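Local coordinates for tudor and KH domain-containing protein homolog (Drosophila melanogaster, PDB 5YGB), which binds the N-terminus of Piwi through its extended Tudor domain, the part described here, and takes part in piRNA metabolism and transposon repression, at residues 61-66 and 107-112; 71-76 and 94-99; 125-130 and 187-192; 129-134 and 213-218. The protein carries 1 engineered substitution. All blocks are in the same frame, centred on the assembly; numbering follows the deposited sequence.

Interaction 1. Residues 61-66 and 107-112; sequences VAAVFK and ADICEL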
loop_
_atom_site.group_PDB
_atom_site.type_symbol
_atom_site.label_atom_id
_atom_site.label_comp_id
_atom_site.label_asym_id
_atom_site.label_seq_id
_atom_site.Cartn_x
_atom_site.Cartn_y
_atom_site.Cartn_z
ATOM N N VAL A 61 -10.102 -10.245 -3.922
ATOM C CA VAL A 61 -9.705 -11.204 -4.948
ATOM C C VAL A 61 -8.214 -11.525 -4.855
ATOM O O VAL A 61 -7.488 -10.943 -4.033
ATOM C CB VAL A 61 -10.036 -10.667 -6.368
ATOM C CG1 VAL A 61 -11.531 -10.424 -6.520
ATOM C CG2 VAL A 61 -9.276 -9.371 -6.645
ATOM N N ALA A 62 -7.768 -12.470 -5.680
ATOM C CA ALA A 62 -6.353 -12.748 -5.891
ATOM C C ALA A 62 -5.960 -12.176 -7.241
ATOM O O ALA A 62 -6.705 -12.340 -8.205
ATOM C CB ALA A 62 -6.080 -14.247 -5.845
ATOM N N ALA A 63 -4.814 -11.511 -7.328
ATOM C CA ALA A 63 -4.392 -10.945 -8.606
ATOM C C ALA A 63 -2.907 -11.058 -8.794
ATOM O O ALA A 63 -2.123 -10.872 -7.844
ATOM C CB ALA A 63 -4.812 -9.480 -8.700
ATOM N N VAL A 64 -2.508 -11.328 -10.031
ATOM C CA VAL A 64 -1.089 -11.374 -10.342
ATOM C C VAL A 64 -0.658 -10.008 -10.853
ATOM O O VAL A 64 -1.330 -9.398 -11.691
ATOM C CB VAL A 64 -0.741 -12.484 -11.376
ATOM C CG1 VAL A 64 -1.499 -12.298 -12.686
ATOM C CG2 VAL A 64 0.762 -12.531 -11.622
ATOM N N PHE A 65 0.447 -9.514 -10.308
ATOM C CA PHE A 65 1.051 -8.289 -10.795
ATOM C C PHE A 65 2.204 -8.702 -11.700
ATOM O O PHE A 65 3.197 -9.257 -11.235
ATOM C CB PHE A 65 1.525 -7.413 -9.637
ATOM C CG PHE A 65 2.002 -6.053 -10.061
ATOM C CD1 PHE A 65 1.435 -5.412 -11.151
ATOM C CD2 PHE A 65 3.009 -5.410 -9.358
ATOM C CE1 PHE A 65 1.870 -4.158 -11.539
ATOM C CE2 PHE A 65 3.447 -4.154 -9.739
ATOM C CZ PHE A 65 2.878 -3.528 -10.832
ATOM N N LYS A 66 2.064 -8.442 -12.997
ATOM C CA LYS A 66 2.953 -9.046 -13.982
ATOM C C LYS A 66 4.380 -8.516 -13.879
ATOM O O LYS A 66 5.299 -9.109 -14.449
ATOM C CB LYS A 66 2.410 -8.834 -15.387
ATOM C CG LYS A 66 2.328 -10.125 -16.169
ATOM C CD LYS A 66 0.981 -10.797 -15.901
ATOM C CE LYS A 66 1.043 -12.303 -16.145
ATOM N NZ LYS A 66 2.038 -12.976 -15.255
ATOM N N ALA A 107 -8.354 -11.034 -16.819
ATOM C CA ALA A 107 -7.604 -12.242 -17.137
ATOM C C ALA A 107 -6.567 -12.559 -16.069
ATOM O O ALA A 107 -6.140 -13.705 -15.933
ATOM C CB ALA A 107 -6.931 -12.111 -18.493
ATOM N N ASP A 108 -6.174 -11.546 -15.298
ATOM C CA ASP A 108 -5.115 -11.688 -14.305
ATOM C C ASP A 108 -5.638 -11.781 -12.865
ATOM O O ASP A 108 -4.877 -11.598 -11.906
ATOM C CB ASP A 108 -4.140 -10.510 -14.406
ATOM C CG ASP A 108 -3.282 -10.566 -15.654
ATOM O OD1 ASP A 108 -3.187 -11.650 -16.258
ATOM O OD2 ASP A 108 -2.696 -9.526 -16.019
ATOM N N ILE A 109 -6.927 -12.068 -12.717
ATOM C CA ILE A 109 -7.592 -12.061 -11.417
ATOM C C ILE A 109 -8.317 -13.388 -11.197
ATOM O O ILE A 109 -8.851 -13.964 -12.148
ATOM C CB ILE A 109 -8.594 -10.896 -11.329
ATOM C CG1 ILE A 109 -7.856 -9.574 -11.562
ATOM C CG2 ILE A 109 -9.321 -10.898 -10.002
ATOM C CD1 ILE A 109 -8.776 -8.359 -11.747
ATOM N N CYS A 110 -8.312 -13.881 -9.961
ATOM C CA CYS A 110 -9.114 -15.037 -9.549
ATOM C C CYS A 110 -9.844 -14.724 -8.257
ATOM O O CYS A 110 -9.459 -13.815 -7.522
ATOM C CB CYS A 110 -8.251 -16.285 -9.322
ATOM S SG CYS A 110 -7.473 -16.968 -10.770
ATOM N N GLU A 111 -10.878 -15.493 -7.949
ATOM C CA GLU A 111 -11.425 -15.458 -6.604
ATOM C C GLU A 111 -10.359 -15.889 -5.596
ATOM O O GLU A 111 -9.477 -16.697 -5.913
ATOM C CB GLU A 111 -12.653 -16.364 -6.503
ATOM C CG GLU A 111 -13.812 -15.866 -7.348
ATOM C CD GLU A 111 -15.051 -16.736 -7.266
ATOM O OE1 GLU A 111 -16.144 -16.243 -7.610
ATOM O OE2 GLU A 111 -14.932 -17.915 -6.877
ATOM N N LEU A 112 -10.444 -15.360 -4.383
ATOM C CA LEU A 112 -9.480 -15.679 -3.333
ATOM C C LEU A 112 -9.919 -16.909 -2.536
ATOM O O LEU A 112 -11.028 -16.917 -1.982
ATOM C CB LEU A 112 -9.309 -14.474 -2.403
ATOM C CG LEU A 112 -8.213 -14.606 -1.349
ATOM C CD1 LEU A 112 -6.844 -14.631 -2.004
ATOM C CD2 LEU A 112 -8.305 -13.454 -0.346
HETATM O O HOH W 1 -1.182 -8.018 -14.044
#

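Interaction 2. Residues 71-76 and 94-99; sequences WYRAEI and YFVDYG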
loop_
_atom_site.group_PDB
_atom_site.type_symbol
_atom_site.label_atom_id
_atom_site.label_comp_id
_atom_site.label_asym_id
_atom_site.label_seq_id
_atom_site.Cartn_x
_atom_site.Cartn_y
_atom_site.Cartn_z
ATOM N N TRP A 71 1.398 -13.413 -6.827
ATOM C CA TRP A 71 -0.043 -13.264 -6.609
ATOM C C TRP A 71 -0.309 -12.613 -5.265
ATOM O O TRP A 71 0.264 -13.010 -4.247
ATOM C CB TRP A 71 -0.739 -14.623 -6.694
ATOM C CG TRP A 71 -0.879 -15.121 -8.103
ATOM C CD1 TRP A 71 0.079 -15.745 -8.852
ATOM C CD2 TRP A 71 -2.040 -15.027 -8.930
ATOM N NE1 TRP A 71 -0.420 -16.050 -10.097
ATOM C CE2 TRP A 71 -1.718 -15.620 -10.172
ATOM C CE3 TRP A 71 -3.327 -14.506 -8.744
ATOM C CZ2 TRP A 71 -2.631 -15.706 -11.223
ATOM C CZ3 TRP A 71 -4.238 -14.598 -9.783
ATOM C CH2 TRP A 71 -3.883 -15.183 -11.012
ATOM N N TYR A 72 -1.199 -11.629 -5.290
ATOM C CA TYR A 72 -1.483 -10.772 -4.146
ATOM C C TYR A 72 -2.961 -10.706 -3.826
ATOM O O TYR A 72 -3.808 -10.851 -4.715
ATOM C CB TYR A 72 -0.957 -9.360 -4.425
ATOM C CG TYR A 72 0.554 -9.320 -4.507
ATOM C CD1 TYR A 72 1.323 -9.332 -3.352
ATOM C CD2 TYR A 72 1.211 -9.305 -5.736
ATOM C CE1 TYR A 72 2.708 -9.309 -3.405
ATOM C CE2 TYR A 72 2.595 -9.271 -5.801
ATOM C CZ TYR A 72 3.335 -9.281 -4.633
ATOM O OH TYR A 72 4.714 -9.256 -4.673
ATOM N N ARG A 73 -3.275 -10.448 -2.558
ATOM C CA ARG A 73 -4.643 -10.106 -2.175
ATOM C C ARG A 73 -4.961 -8.681 -2.607
ATOM O O ARG A 73 -4.168 -7.757 -2.402
ATOM C CB ARG A 73 -4.839 -10.244 -0.659
ATOM C CG ARG A 73 -4.539 -11.651 -0.121
ATOM C CD ARG A 73 -5.026 -11.858 1.300
ATOM N NE ARG A 73 -4.353 -10.977 2.251
ATOM C CZ ARG A 73 -4.635 -10.964 3.550
ATOM N NH1 ARG A 73 -5.572 -11.776 4.036
ATOM N NH2 ARG A 73 -3.994 -10.131 4.366
ATOM N N ALA A 74 -6.142 -8.492 -3.178
ATOM C CA ALA A 74 -6.511 -7.185 -3.683
ATOM C C ALA A 74 -7.990 -6.913 -3.497
ATOM O O ALA A 74 -8.814 -7.830 -3.520
ATOM C CB ALA A 74 -6.119 -7.053 -5.161
ATOM N N GLU A 75 -8.324 -5.641 -3.319
ATOM C CA GLU A 75 -9.693 -5.163 -3.202
ATOM C C GLU A 75 -10.090 -4.454 -4.493
ATOM O O GLU A 75 -9.368 -3.577 -4.978
ATOM C CB GLU A 75 -9.803 -4.220 -1.994
ATOM C CG GLU A 75 -11.139 -3.513 -1.850
ATOM C CD GLU A 75 -11.129 -2.456 -0.762
ATOM O OE1 GLU A 75 -10.099 -2.287 -0.072
ATOM O OE2 GLU A 75 -12.167 -1.794 -0.594
ATOM N N ILE A 76 -11.223 -4.832 -5.069
ATOM C CA ILE A 76 -11.720 -4.111 -6.235
ATOM C C ILE A 76 -12.269 -2.754 -5.796
ATOM O O ILE A 76 -13.202 -2.672 -4.980
ATOM C CB ILE A 76 -12.802 -4.915 -6.973
ATOM C CG1 ILE A 76 -12.227 -6.251 -7.464
ATOM C CG2 ILE A 76 -13.388 -4.093 -8.145
ATOM C CD1 ILE A 76 -13.200 -7.085 -8.288
ATOM N N TYR A 94 -6.824 -2.336 -5.345
ATOM C CA TYR A 94 -6.006 -1.855 -4.236
ATOM C C TYR A 94 -5.364 -3.079 -3.576
ATOM O O TYR A 94 -6.067 -3.994 -3.138
ATOM C CB TYR A 94 -6.867 -1.049 -3.250
ATOM C CG TYR A 94 -6.178 -0.775 -1.934
ATOM C CD1 TYR A 94 -5.099 0.096 -1.870
ATOM C CD2 TYR A 94 -6.599 -1.391 -0.756
ATOM C CE1 TYR A 94 -4.452 0.340 -0.671
ATOM C CE2 TYR A 94 -5.961 -1.147 0.444
ATOM C CZ TYR A 94 -4.880 -0.291 0.471
ATOM O OH TYR A 94 -4.223 -0.067 1.671
ATOM N N PHE A 95 -4.035 -3.125 -3.524
ATOM C CA PHE A 95 -3.326 -4.292 -2.992
ATOM C C PHE A 95 -3.250 -4.167 -1.471
ATOM O O PHE A 95 -2.412 -3.451 -0.927
ATOM C CB PHE A 95 -1.955 -4.427 -3.673
ATOM C CG PHE A 95 -2.070 -4.890 -5.098
ATOM C CD1 PHE A 95 -2.411 -4.008 -6.106
ATOM C CD2 PHE A 95 -1.923 -6.224 -5.415
ATOM C CE1 PHE A 95 -2.547 -4.446 -7.411
ATOM C CE2 PHE A 95 -2.059 -6.666 -6.718
ATOM C CZ PHE A 95 -2.372 -5.772 -7.714
ATOM N N VAL A 96 -4.149 -4.872 -0.781
ATOM C CA VAL A 96 -4.450 -4.615 0.619
ATOM C C VAL A 96 -3.270 -4.862 1.563
ATOM O O VAL A 96 -3.245 -4.315 2.661
ATOM C CB VAL A 96 -5.674 -5.464 1.097
ATOM C CG1 VAL A 96 -6.916 -5.129 0.285
ATOM C CG2 VAL A 96 -5.381 -6.959 1.033
ATOM N N ASP A 97 -2.297 -5.673 1.161
ATOM C CA ASP A 97 -1.167 -5.951 2.034
ATOM C C ASP A 97 0.012 -5.019 1.789
ATOM O O ASP A 97 0.934 -5.005 2.601
ATOM C CB ASP A 97 -0.734 -7.411 1.890
ATOM C CG ASP A 97 -1.790 -8.353 2.390
ATOM O OD1 ASP A 97 -2.346 -8.085 3.485
ATOM O OD2 ASP A 97 -2.083 -9.347 1.695
ATOM N N TYR A 98 -0.013 -4.237 0.704
ATOM C CA TYR A 98 1.148 -3.409 0.329
ATOM C C TYR A 98 0.832 -1.933 0.146
ATOM O O TYR A 98 1.661 -1.075 0.472
ATOM C CB TYR A 98 1.778 -3.962 -0.954
ATOM C CG TYR A 98 2.506 -5.257 -0.714
ATOM C CD1 TYR A 98 1.823 -6.475 -0.658
ATOM C CD2 TYR A 98 3.872 -5.270 -0.498
ATOM C CE1 TYR A 98 2.492 -7.655 -0.407
ATOM C CE2 TYR A 98 4.544 -6.437 -0.261
ATOM C CZ TYR A 98 3.859 -7.625 -0.208
ATOM O OH TYR A 98 4.557 -8.784 0.038
ATOM N N GLY A 99 -0.349 -1.612 -0.373
ATOM C CA GLY A 99 -0.751 -0.221 -0.527
ATOM C C GLY A 99 -0.822 0.279 -1.959
ATOM O O GLY A 99 -1.442 1.315 -2.222
HETATM O O HOH W 2 6.311 -9.511 -2.217
HETATM O O HOH W 3 -1.041 -9.951 -0.719
#

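Interaction 3. Residues 125-130 and 187-192; sequences ECFLAN and TPLPGV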
loop_
_atom_site.group_PDB
_atom_site.type_symbol
_atom_site.label_atom_id
_atom_site.label_comp_id
_atom_site.label_asym_id
_atom_site.label_seq_id
_atom_site.Cartn_x
_atom_site.Cartn_y
_atom_site.Cartn_z
ATOM N N GLU A 125 -2.298 2.946 5.602
ATOM C CA GLU A 125 -2.018 4.250 5.019
ATOM C C GLU A 125 -1.735 5.271 6.122
ATOM O O GLU A 125 -2.478 5.353 7.099
ATOM C CB GLU A 125 -3.187 4.727 4.143
ATOM C CG GLU A 125 -2.822 5.881 3.241
ATOM C CD GLU A 125 -4.015 6.498 2.547
ATOM O OE1 GLU A 125 -5.055 5.814 2.415
ATOM O OE2 GLU A 125 -3.910 7.672 2.138
ATOM N N CYS A 126 -0.662 6.038 5.950
ATOM C CA CYS A 126 -0.201 7.022 6.932
ATOM C C CYS A 126 0.213 8.290 6.231
ATOM O O CYS A 126 0.391 8.318 5.013
ATOM C CB CYS A 126 1.013 6.517 7.716
ATOM S SG CYS A 126 0.819 4.999 8.651
ATOM N N PHE A 127 0.404 9.342 7.022
ATOM C CA PHE A 127 1.157 10.505 6.572
ATOM C C PHE A 127 2.307 10.778 7.538
ATOM O O PHE A 127 2.288 10.321 8.684
ATOM C CB PHE A 127 0.232 11.739 6.415
ATOM C CG PHE A 127 -0.296 12.318 7.716
ATOM C CD1 PHE A 127 -1.419 11.779 8.328
ATOM C CD2 PHE A 127 0.290 13.441 8.280
ATOM C CE1 PHE A 127 -1.928 12.325 9.499
ATOM C CE2 PHE A 127 -0.218 13.989 9.450
ATOM C CZ PHE A 127 -1.329 13.427 10.054
ATOM N N LEU A 128 3.322 11.484 7.056
ATOM C CA LEU A 128 4.446 11.857 7.904
ATOM C C LEU A 128 4.048 13.086 8.700
ATOM O O LEU A 128 3.745 14.120 8.119
ATOM C CB LEU A 128 5.703 12.136 7.075
ATOM C CG LEU A 128 7.019 12.276 7.844
ATOM C CD1 LEU A 128 7.383 10.936 8.482
ATOM C CD2 LEU A 128 8.124 12.766 6.910
ATOM N N ALA A 129 4.022 12.971 10.024
ATOM C CA ALA A 129 3.603 14.090 10.868
ATOM C C ALA A 129 4.567 15.274 10.812
ATOM O O ALA A 129 5.766 15.116 10.584
ATOM C CB ALA A 129 3.440 13.620 12.301
ATOM N N ASN A 130 4.003 16.464 11.003
ATOM C CA ASN A 130 4.763 17.700 11.237
ATOM C C ASN A 130 5.567 18.210 10.041
ATOM O O ASN A 130 6.532 18.962 10.215
ATOM C CB ASN A 130 5.691 17.519 12.444
ATOM C CG ASN A 130 4.933 17.136 13.710
ATOM O OD1 ASN A 130 3.918 17.752 14.044
ATOM N ND2 ASN A 130 5.417 16.118 14.410
ATOM N N THR A 187 -12.735 9.188 7.933
ATOM C CA THR A 187 -12.005 8.178 8.693
ATOM C C THR A 187 -10.634 8.722 9.107
ATOM O O THR A 187 -10.113 9.640 8.474
ATOM C CB THR A 187 -11.837 6.881 7.879
ATOM O OG1 THR A 187 -11.137 7.169 6.662
ATOM C CG2 THR A 187 -13.196 6.284 7.552
ATOM N N PRO A 188 -10.047 8.165 10.181
ATOM C CA PRO A 188 -8.797 8.739 10.691
ATOM C C PRO A 188 -7.542 8.193 10.002
ATOM O O PRO A 188 -7.317 6.983 9.957
ATOM C CB PRO A 188 -8.827 8.353 12.176
ATOM C CG PRO A 188 -9.585 7.088 12.205
ATOM C CD PRO A 188 -10.578 7.127 11.077
ATOM N N LEU A 189 -6.741 9.103 9.462
ATOM C CA LEU A 189 -5.447 8.773 8.886
ATOM C C LEU A 189 -4.355 8.983 9.940
ATOM O O LEU A 189 -4.230 10.081 10.471
ATOM C CB LEU A 189 -5.194 9.649 7.664
ATOM C CG LEU A 189 -4.011 9.388 6.744
ATOM C CD1 LEU A 189 -4.172 8.045 6.059
ATOM C CD2 LEU A 189 -3.929 10.501 5.720
ATOM N N PRO A 190 -3.591 7.932 10.287
ATOM C CA PRO A 190 -2.543 8.119 11.303
ATOM C C PRO A 190 -1.367 8.943 10.797
ATOM O O PRO A 190 -0.900 8.735 9.674
ATOM C CB PRO A 190 -2.069 6.694 11.616
ATOM C CG PRO A 190 -3.056 5.779 10.974
ATOM C CD PRO A 190 -3.687 6.529 9.845
ATOM N N GLY A 191 -0.908 9.878 11.623
ATOM C CA GLY A 191 0.283 10.664 11.354
ATOM C C GLY A 191 1.406 10.113 12.195
ATOM O O GLY A 191 1.274 9.998 13.418
ATOM N N VAL A 192 2.508 9.761 11.547
ATOM C CA VAL A 192 3.592 9.073 12.229
ATOM C C VAL A 192 4.903 9.835 12.193
ATOM O O VAL A 192 5.157 10.638 11.290
ATOM C CB VAL A 192 3.846 7.657 11.631
ATOM C CG1 VAL A 192 2.636 6.764 11.855
ATOM C CG2 VAL A 192 4.223 7.725 10.139
HETATM O O HOH W 4 7.080 12.964 11.584
#

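Interaction 4. Residues 129-134 and 213-218; sequences ANVKST and GFALPL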
loop_
_atom_site.group_PDB
_atom_site.type_symbol
_atom_site.label_atom_id
_atom_site.label_comp_id
_atom_site.label_asym_id
_atom_site.label_seq_id
_atom_site.Cartn_x
_atom_site.Cartn_y
_atom_site.Cartn_z
ATOM N N ALA A 129 4.022 12.971 10.024
ATOM C CA ALA A 129 3.603 14.090 10.868
ATOM C C ALA A 129 4.567 15.274 10.812
ATOM O O ALA A 129 5.766 15.116 10.584
ATOM C CB ALA A 129 3.440 13.620 12.301
ATOM N N ASN A 130 4.003 16.464 11.003
ATOM C CA ASN A 130 4.763 17.700 11.237
ATOM C C ASN A 130 5.567 18.210 10.041
ATOM O O ASN A 130 6.532 18.962 10.215
ATOM C CB ASN A 130 5.691 17.519 12.444
ATOM C CG ASN A 130 4.933 17.136 13.710
ATOM O OD1 ASN A 130 3.918 17.752 14.044
ATOM N ND2 ASN A 130 5.417 16.118 14.410
ATOM N N VAL A 131 5.164 17.828 8.832
ATOM C CA VAL A 131 5.756 18.376 7.613
ATOM C C VAL A 131 4.709 18.850 6.610
ATOM O O VAL A 131 3.560 18.393 6.609
ATOM C CB VAL A 131 6.664 17.351 6.882
ATOM C CG1 VAL A 131 7.778 16.861 7.787
ATOM C CG2 VAL A 131 5.840 16.182 6.338
ATOM N N LYS A 132 5.124 19.766 5.745
ATOM C CA LYS A 132 4.323 20.148 4.592
ATOM C C LYS A 132 5.246 20.438 3.421
ATOM O O LYS A 132 6.462 20.559 3.588
ATOM C CB LYS A 132 3.440 21.363 4.894
ATOM C CG LYS A 132 4.215 22.632 5.162
ATOM C CD LYS A 132 3.278 23.784 5.437
ATOM C CE LYS A 132 4.051 25.084 5.574
ATOM N NZ LYS A 132 3.148 26.236 5.841
ATOM N N SER A 133 4.664 20.527 2.235
ATOM C CA SER A 133 5.432 20.738 1.018
ATOM C C SER A 133 6.160 22.081 1.009
ATOM O O SER A 133 5.700 23.053 1.611
ATOM C CB SER A 133 4.513 20.641 -0.196
ATOM O OG SER A 133 5.235 20.867 -1.391
ATOM N N THR A 134 7.305 22.117 0.333
ATOM C CA THR A 134 8.080 23.343 0.165
ATOM C C THR A 134 7.442 24.303 -0.832
ATOM O O THR A 134 7.705 25.506 -0.798
ATOM C CB THR A 134 9.507 23.041 -0.319
ATOM O OG1 THR A 134 9.444 22.209 -1.483
ATOM C CG2 THR A 134 10.319 22.352 0.762
ATOM N N GLY A 213 15.986 20.726 3.232
ATOM C CA GLY A 213 15.295 21.539 2.246
ATOM C C GLY A 213 14.229 20.851 1.416
ATOM O O GLY A 213 13.791 21.393 0.395
ATOM N N PHE A 214 13.786 19.674 1.857
ATOM C CA PHE A 214 12.781 18.903 1.119
ATOM C C PHE A 214 11.370 19.036 1.694
ATOM O O PHE A 214 10.394 18.558 1.102
ATOM C CB PHE A 214 13.169 17.426 1.091
ATOM C CG PHE A 214 14.439 17.156 0.358
ATOM C CD1 PHE A 214 14.451 17.063 -1.022
ATOM C CD2 PHE A 214 15.625 16.996 1.050
ATOM C CE1 PHE A 214 15.630 16.811 -1.695
ATOM C CE2 PHE A 214 16.811 16.750 0.375
ATOM C CZ PHE A 214 16.807 16.653 -0.996
ATOM N N ALA A 215 11.268 19.663 2.858
ATOM C CA ALA A 215 9.978 19.893 3.493
ATOM C C ALA A 215 10.047 21.121 4.378
ATOM O O ALA A 215 11.135 21.593 4.700
ATOM C CB ALA A 215 9.552 18.670 4.317
ATOM N N LEU A 216 8.880 21.629 4.766
ATOM C CA LEU A 216 8.786 22.707 5.746
ATOM C C LEU A 216 8.088 22.202 7.007
ATOM O O LEU A 216 7.282 21.274 6.944
ATOM C CB LEU A 216 8.025 23.902 5.161
ATOM C CG LEU A 216 8.624 24.569 3.924
ATOM C CD1 LEU A 216 7.651 25.586 3.355
ATOM C CD2 LEU A 216 9.950 25.234 4.266
ATOM N N PRO A 217 8.390 22.804 8.161
ATOM C CA PRO A 217 7.655 22.419 9.370
ATOM C C PRO A 217 6.201 22.894 9.342
ATOM O O PRO A 217 5.844 23.733 8.506
ATOM C CB PRO A 217 8.437 23.112 10.492
ATOM C CG PRO A 217 9.125 24.252 9.832
ATOM C CD PRO A 217 9.434 23.808 8.434
ATOM N N LEU A 218 5.403 22.358 10.268
ATOM C CA LEU A 218 3.970 22.641 10.422
ATOM C C LEU A 218 3.163 21.995 9.301
ATOM O O LEU A 218 2.618 20.897 9.468
ATOM C CB LEU A 218 3.686 24.153 10.482
ATOM C CG LEU A 218 4.576 25.118 11.278
ATOM C CD1 LEU A 218 3.846 26.436 11.520
ATOM C CD2 LEU A 218 5.040 24.522 12.603
#

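Interaction 1. Residues 61-66 and 107-112
Ala62 N donates to Cys110 O at 2.8 Å, and Cys110 N answers with a bond of 2.8 Å to Ala62 O, so that these two residues form a hydrogen-bonded pair between antiparallel strands. One step on, Ala63 faces Ile109 across a non-hydrogen-bonded pair. The exchange is supplemented there by a CA-H...O contact, Ile109 CA lying 3.3 Å from Ala62 O. Ile109 divides its branches: CG1 goes to the methyl of Ala63, while CG2, anti to its own backbone N, reaches Val61 CG2 at 3.7 Å. On the reverse face Ala62 CB meets Leu112 CD1 at 3.9 Å. Toward the far end Val64 N bonds to Asp108 O at 3.0 Å. Val64 CG1 sits between its backbone N and carbonyl carbon (chi1 58°), which brings it obliquely against Asp108 CB. A water donates both to Val64 O and to Asp108 OD2, tying the carboxylate to the strand end. Strand 109-111 is thereby added as an outermost strand of the five-stranded antiparallel sheet of the Tudor domain. Strand 70-81 pairs with the other side of 60-65; Leu93 of strand 89-95 meets Val61, Ala63 and Ile109, whereas Trp71 of strand 70-81 and Tyr41 of helix 25-41 cover Ala62 and Cys110.

Interaction 2. Residues 71-76 and 94-99
Glu75 and Tyr94 make a hydrogen-bonded antiparallel pair, Glu75 N meeting Tyr94 O at 2.8 Å and Tyr94 N returning to Glu75 O at 2.9 Å. Beyond it the second segment peels off: Val96 N reaches Arg73 O through a weak bond, and Phe95 O accepts from both Tyr98 N and Gly99 N. This turn delivers Asp97 to Arg73. The guanidinium grips the carboxylate side-on, NE of Arg73 to OD2 of Asp97 at 2.8 Å and NH2 of Arg73 to OD1 of Asp97 at 2.8 Å, each oxygen using its syn lone pair and the two planes lying 21° apart. A bend at chi3 (-63°) turns the arginine for this grip, while its NH1 serves the carbonyls of Phe116 and Leu119. With an alanine in place of the arginine, the buried Asp97 carboxylate would probably lose its countercharge and those two carbonyls their donor.

One residue earlier, an edge of Tyr72 points at the face of Tyr98, offset, with planes at 82° and CE1 of Tyr72 3.4 Å from CE1 of Tyr98. A water links their hydroxyls, and Tyr72 OH also bonds Asp68. Tyr72 CB abuts the rim of Phe95 at CD2 (3.4 Å), and Ala74 CB lies over a face of that ring. Tyr72, Phe95 and Tyr98 are consistent with part of the aromatic cage by which related Tudor domains hold methylarginine. The hairpin 70-81/89-95 is flanked by strand 60-65, and helix 25-41 packs Met33 and Met37 on Arg73 and Val34 on Tyr98.

Interaction 3. Residues 125-130 and 187-192
Glu125 begins the contact with its side chain extended obliquely across Leu189 CD1, its carboxylate continuing to a salt bridge with Arg172. Its carbonyl is lodged among carbon atoms, Glu125 O being 3.2 Å from Pro190 CD, and finds no polar partner in the model. Cys126 follows on the opposite face, SG touching Val192 CG1 at 4.1 Å. Phe127 takes the central place. Its N bonds to Pro190 O at 3.0 Å, and its O accepts from Val192 N at 2.9 Å, the alternation expected of parallel strands. With chi1 at 70°, CG stands between the backbone N and the carbonyl carbon, which folds the ring back over Gly191: Gly191 CA lies 3.5 Å from the ring centroid in a CH-pi contact, while Leu189 O lies at the ring edge, 3.4 Å from Phe127 CE1. The ring occupies the place a CB of Gly191 would need. Were the ring cut back to an alanine, Gly191 is likely to lose its cover and Lys170 its cation-pi partner. Leu128 rests CD1 against Val192 O, and Ala129 N bonds to that same oxygen at 2.9 Å. A water joins Val192 O to Ala129 O. Within the mixed sheet of the extended domain, the part that resembles a staphylococcal nuclease fold, the join is thus made by backbone bonds and a ring laid on glycine, a closeness that depends on the missing side chain.

Interaction 4. Residues 129-134 and 213-218
Lys132 and Leu216 form a short antiparallel hydrogen-bonded pair, Lys132 N donating to Leu216 O at 2.9 Å and Leu216 N to Lys132 O at 2.9 Å, with the two segments running 133° apart. Lys132 and Leu216 project on one face and cross obliquely. The lysine chain is extended beyond CG and passes alongside the other backbone, CE of Lys132 lying 3.7 Å from Pro217 O. Leu216 in turn leans CD1 on the main chain of segment 129-134, 3.6 Å from Ser133 O and 3.9 Å from Thr134 CA. Thr134 holds its methyl anti to the carbonyl carbon (OG1 at chi1 52°), which sets CG2 on the peptide between Phe214 and Ala215, 3.5 Å from Ala215 N. That peptide follows Gly213, the C-prime residue of the Schellman motif closing helix 205-211. Deeper in, Val131 CB faces Ala215 CB at 4.1 Å, and Trp142 touches both residues. The contact therefore joins the chain just past strand 124-128 to the C-terminal end of the modelled chain. Its polar strength lies in one reciprocal pair of backbone bonds; around them aliphatic groups rest mainly on backbone atoms, so that the outer side remains solvent-facing while the small Val131-Ala215 patch is the buried part.

Overall arrangement
Interactions 1 and 2 are both buried in the Tudor sheet, interaction 1 at its edge strand, and touch directly: strands 60-65 and 70-81 are neighbours, and the chain between the partners of interaction 1 contains both segments of interaction 2. Interaction 3, also buried, belongs to the other sheet, its centre about 30 Å from that of interaction 1. Interaction 4 is a surface contact sharing Ala129 and Asn130 with it, their centres about 14 Å apart. Backbone pairing is common to all four, antiparallel except in interaction 3. What is added differs with place: small aliphatic groups in interaction 1, a buried ion pair beside a partly exposed aromatic cluster in interaction 2, ring-on-glycine packing in interaction 3, and exposed aliphatic chains in interaction 4.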